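Proteasome assembly chaperone family protein (Pyrococcus furiosus, PDB 3VR0) probably binds the archaeal proteasome and acts as its activator, as a homolog of proteasome assembly factors. Local coordinates at residues R154-I165 / S176-D184. Sequence-based numbering, arbitrary orientation.
Sequences RVLAAVTHEDLI and SVEVIWRED
Ile-165 and Ala-157 sandwich the six-membered ring of Trp-181. Ile-165 CG2 lies over one face, 3.8 Å from the centroid of the Trp-181 six-membered ring. Ala-157 CB lies over the opposite face, 3.9 Å from the centroid of that Trp-181 ring. Both are CH-pi contacts, nearly on the ring normal. Val-159 CG1 meets the ring edge in plane, 3.7 Å from Trp-181 CZ3. The Arg-182 guanidinium has Leu-156 CD1 over one face, offset toward the rim, with Asp-184 and water 1 at its edge in plane. With CG anti to its carbonyl carbon (chi1 -70°), Trp-181 carries its six-membered ring into this slot between strand and helix. Lys-169 adds a cation-pi contact. Without the ring, as with an alanine here, Ile-165 and Ala-157 would probably lose the surface they share, and a gap would open beside Ile-165.

The two strands, 155-159 and 179-181, run parallel and are joined by helix 164-172 in a beta-alpha-beta crossover. Within the chain they form one end of the large mixed sheet of this PAC2-family fold. Val-155 N donates to Glu-178 O, and Val-155 O accepts from Ile-180 N at 2.8 Å. Ala-157 N then bonds to Ile-180 O, and Ala-157 O takes Arg-182 N in a nearly straight bond (174°).

On the sheet face away from Trp-181, Leu-156 CD2 packs on Ile-180 CB. Leu-156 CB rests on the Arg-182 chain, 3.7 Å from its CG. The bend of that chain at chi3 (73°) turns the guanidinium side-on to Asp-184. NE and NH2 each bond one carboxylate oxygen through its syn lone pair. Water 1 links Arg-182 NH1 to Leu-156 O. Next to Val-155, Arg-154 CD runs beside Glu-178 OE1, 3.3 Å away, but the Arg-154 guanidinium makes its salt bridge to Glu-213.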
loop_
_atom_site.group_PDB
_atom_site.type_symbol
_atom_site.label_atom_id
_atom_site.label_comp_id
_atom_site.label_asym_id
_atom_site.label_seq_id
_atom_site.Cartn_x
_atom_site.Cartn_y
_atom_site.Cartn_z
ATOM N N ARG C 154 35.404 -2.631 9.516
ATOM C CA ARG C 154 35.311 -1.375 10.207
ATOM C C ARG C 154 33.868 -1.201 10.763
ATOM O O ARG C 154 32.947 -1.898 10.319
ATOM C CB ARG C 154 35.705 -0.237 9.251
ATOM C CG ARG C 154 37.072 -0.479 8.540
ATOM C CD ARG C 154 37.750 0.745 7.971
ATOM N NE ARG C 154 36.901 1.627 7.160
ATOM C CZ ARG C 154 36.775 1.572 5.828
ATOM N NH1 ARG C 154 35.991 2.446 5.198
ATOM N NH2 ARG C 154 37.415 0.643 5.117
ATOM N N VAL C 155 33.697 -0.289 11.724
ATOM C CA VAL C 155 32.396 0.003 12.336
ATOM C C VAL C 155 32.079 1.467 12.196
ATOM O O VAL C 155 32.858 2.293 12.637
ATOM C CB VAL C 155 32.366 -0.379 13.855
ATOM C CG1 VAL C 155 31.230 0.369 14.605
ATOM C CG2 VAL C 155 32.217 -1.863 13.987
ATOM N N LEU C 156 30.929 1.803 11.594
ATOM C CA LEU C 156 30.608 3.190 11.350
ATOM C C LEU C 156 29.615 3.678 12.394
ATOM O O LEU C 156 28.608 2.996 12.660
ATOM C CB LEU C 156 29.995 3.334 9.963
ATOM C CG LEU C 156 30.642 2.682 8.739
ATOM C CD1 LEU C 156 29.766 3.005 7.523
ATOM C CD2 LEU C 156 32.022 3.257 8.528
ATOM N N ALA C 157 29.867 4.871 12.925
ATOM C CA ALA C 157 29.156 5.409 14.071
ATOM C C ALA C 157 28.502 6.707 13.691
ATOM O O ALA C 157 29.092 7.498 12.963
ATOM C CB ALA C 157 30.139 5.663 15.263
ATOM N N ALA C 158 27.276 6.909 14.177
ATOM C CA ALA C 158 26.611 8.187 14.124
ATOM C C ALA C 158 25.723 8.265 15.353
ATOM O O ALA C 158 25.290 7.233 15.874
ATOM C CB ALA C 158 25.798 8.334 12.800
ATOM N N VAL C 159 25.445 9.475 15.802
ATOM C CA VAL C 159 24.745 9.720 17.052
ATOM C C VAL C 159 23.590 10.670 16.778
ATOM O O VAL C 159 23.553 11.294 15.731
ATOM C CB VAL C 159 25.703 10.462 18.062
ATOM C CG1 VAL C 159 26.742 9.519 18.643
ATOM C CG2 VAL C 159 26.433 11.558 17.333
ATOM N N THR C 160 22.676 10.799 17.733
ATOM C CA THR C 160 21.517 11.649 17.592
ATOM C C THR C 160 21.797 13.096 17.947
ATOM O O THR C 160 21.028 13.984 17.569
ATOM C CB THR C 160 20.417 11.208 18.556
ATOM O OG1 THR C 160 20.925 11.289 19.886
ATOM C CG2 THR C 160 19.931 9.770 18.243
ATOM N N HIS C 161 22.857 13.331 18.722
ATOM C CA HIS C 161 23.212 14.690 19.165
ATOM C C HIS C 161 24.743 14.848 19.104
ATOM O O HIS C 161 25.494 13.898 19.394
ATOM C CB HIS C 161 22.738 14.975 20.600
ATOM C CG HIS C 161 21.263 14.817 20.813
ATOM N ND1 HIS C 161 20.645 13.587 20.900
ATOM C CD2 HIS C 161 20.285 15.744 20.991
ATOM C CE1 HIS C 161 19.349 13.767 21.111
ATOM N NE2 HIS C 161 19.109 15.066 21.174
ATOM N N GLU C 162 25.182 16.039 18.711
ATOM C CA GLU C 162 26.603 16.352 18.543
ATOM C C GLU C 162 27.466 16.073 19.794
ATOM O O GLU C 162 28.495 15.471 19.656
ATOM C CB GLU C 162 26.774 17.809 18.105
ATOM C CG GLU C 162 27.590 17.919 16.839
ATOM C CD GLU C 162 28.323 19.262 16.686
ATOM O OE1 GLU C 162 29.507 19.215 16.277
ATOM O OE2 GLU C 162 27.732 20.341 16.974
ATOM N N ASP C 163 27.007 16.463 20.989
ATOM C CA ASP C 163 27.788 16.328 22.234
ATOM C C ASP C 163 28.161 14.900 22.606
ATOM O O ASP C 163 29.064 14.664 23.410
ATOM C CB ASP C 163 27.124 17.039 23.423
ATOM C CG ASP C 163 25.691 16.578 23.688
ATOM O OD1 ASP C 163 24.889 16.510 22.737
ATOM O OD2 ASP C 163 25.348 16.309 24.871
ATOM N N LEU C 164 27.475 13.955 21.980
ATOM C CA LEU C 164 27.617 12.557 22.281
ATOM C C LEU C 164 28.790 11.959 21.549
ATOM O O LEU C 164 29.191 10.828 21.842
ATOM C CB LEU C 164 26.338 11.807 21.859
ATOM C CG LEU C 164 25.083 12.032 22.700
ATOM C CD1 LEU C 164 23.915 11.359 22.013
ATOM C CD2 LEU C 164 25.282 11.478 24.135
ATOM N N ILE C 165 29.318 12.659 20.554
ATOM C CA ILE C 165 30.481 12.084 19.854
ATOM C C ILE C 165 31.652 11.835 20.826
ATOM O O ILE C 165 32.245 10.749 20.827
ATOM C CB ILE C 165 30.970 12.915 18.676
ATOM C CG1 ILE C 165 29.934 12.878 17.547
ATOM C CG2 ILE C 165 32.286 12.314 18.158
ATOM C CD1 ILE C 165 30.225 13.837 16.385
ATOM N N SER C 176 39.675 -2.528 20.416
ATOM C CA SER C 176 40.405 -3.135 19.277
ATOM C C SER C 176 39.875 -2.751 17.877
ATOM O O SER C 176 40.661 -2.458 16.955
ATOM C CB SER C 176 40.457 -4.655 19.416
ATOM O OG SER C 176 39.245 -5.168 19.955
ATOM N N VAL C 177 38.552 -2.728 17.714
ATOM C CA VAL C 177 37.933 -2.429 16.415
ATOM C C VAL C 177 38.033 -0.956 16.069
ATOM O O VAL C 177 37.871 -0.079 16.925
ATOM C CB VAL C 177 36.458 -2.906 16.314
ATOM C CG1 VAL C 177 36.360 -4.382 16.614
ATOM C CG2 VAL C 177 35.540 -2.090 17.213
ATOM N N GLU C 178 38.331 -0.699 14.803
ATOM C CA GLU C 178 38.357 0.663 14.291
ATOM C C GLU C 178 36.902 1.194 14.155
ATOM O O GLU C 178 36.041 0.533 13.562
ATOM C CB GLU C 178 39.091 0.703 12.948
ATOM C CG GLU C 178 39.240 2.117 12.393
ATOM C CD GLU C 178 39.906 2.164 11.039
ATOM O OE1 GLU C 178 40.024 1.096 10.378
ATOM O OE2 GLU C 178 40.305 3.275 10.629
ATOM N N VAL C 179 36.654 2.380 14.714
ATOM C CA VAL C 179 35.344 2.996 14.689
ATOM C C VAL C 179 35.443 4.303 13.932
ATOM O O VAL C 179 36.056 5.262 14.428
ATOM C CB VAL C 179 34.779 3.279 16.134
ATOM C CG1 VAL C 179 33.502 4.129 16.068
ATOM C CG2 VAL C 179 34.522 1.974 16.898
ATOM N N ILE C 180 34.831 4.340 12.747
ATOM C CA ILE C 180 34.812 5.538 11.916
ATOM C C ILE C 180 33.593 6.374 12.223
ATOM O O ILE C 180 32.483 5.874 12.136
ATOM C CB ILE C 180 34.778 5.178 10.410
ATOM C CG1 ILE C 180 35.962 4.275 10.050
ATOM C CG2 ILE C 180 34.727 6.454 9.535
ATOM C CD1 ILE C 180 37.277 4.721 10.675
ATOM N N TRP C 181 33.818 7.640 12.568
ATOM C CA TRP C 181 32.771 8.621 12.752
ATOM C C TRP C 181 32.267 9.187 11.404
ATOM O O TRP C 181 32.949 10.021 10.793
ATOM C CB TRP C 181 33.260 9.709 13.732
ATOM C CG TRP C 181 33.352 9.099 15.102
ATOM C CD1 TRP C 181 34.421 8.416 15.639
ATOM C CD2 TRP C 181 32.293 9.000 16.065
ATOM N NE1 TRP C 181 34.096 7.944 16.883
ATOM C CE2 TRP C 181 32.796 8.283 17.167
ATOM C CE3 TRP C 181 30.968 9.466 16.106
ATOM C CZ2 TRP C 181 32.021 8.022 18.307
ATOM C CZ3 TRP C 181 30.204 9.211 17.243
ATOM C CH2 TRP C 181 30.733 8.496 18.323
ATOM N N ARG C 182 31.074 8.736 10.971
ATOM C CA ARG C 182 30.586 8.864 9.568
ATOM C C ARG C 182 30.562 10.262 9.068
ATOM O O ARG C 182 30.075 11.155 9.746
ATOM C CB ARG C 182 29.160 8.335 9.426
ATOM C CG ARG C 182 29.030 6.879 9.692
ATOM C CD ARG C 182 27.601 6.498 9.630
ATOM N NE ARG C 182 27.121 6.508 8.261
ATOM C CZ ARG C 182 26.256 5.636 7.776
ATOM N NH1 ARG C 182 25.753 4.680 8.562
ATOM N NH2 ARG C 182 25.866 5.739 6.508
ATOM N N GLU C 183 31.068 10.478 7.867
ATOM C CA GLU C 183 30.979 11.838 7.310
ATOM C C GLU C 183 30.146 11.887 6.026
ATOM O O GLU C 183 30.090 12.921 5.370
ATOM C CB GLU C 183 32.371 12.422 7.034
ATOM C CG GLU C 183 33.417 12.295 8.156
ATOM C CD GLU C 183 34.805 12.824 7.726
ATOM O OE1 GLU C 183 35.085 12.881 6.502
ATOM O OE2 GLU C 183 35.615 13.187 8.614
ATOM N N ASP C 184 29.509 10.773 5.669
ATOM C CA ASP C 184 28.780 10.668 4.408
ATOM C C ASP C 184 27.440 11.393 4.490
ATOM O O ASP C 184 26.389 10.754 4.540
ATOM C CB ASP C 184 28.605 9.197 4.012
ATOM C CG ASP C 184 27.934 8.325 5.138
ATOM O OD1 ASP C 184 28.233 8.518 6.356
ATOM O OD2 ASP C 184 27.129 7.425 4.781
HETATM O O HOH W 1 26.284 4.177 11.686
#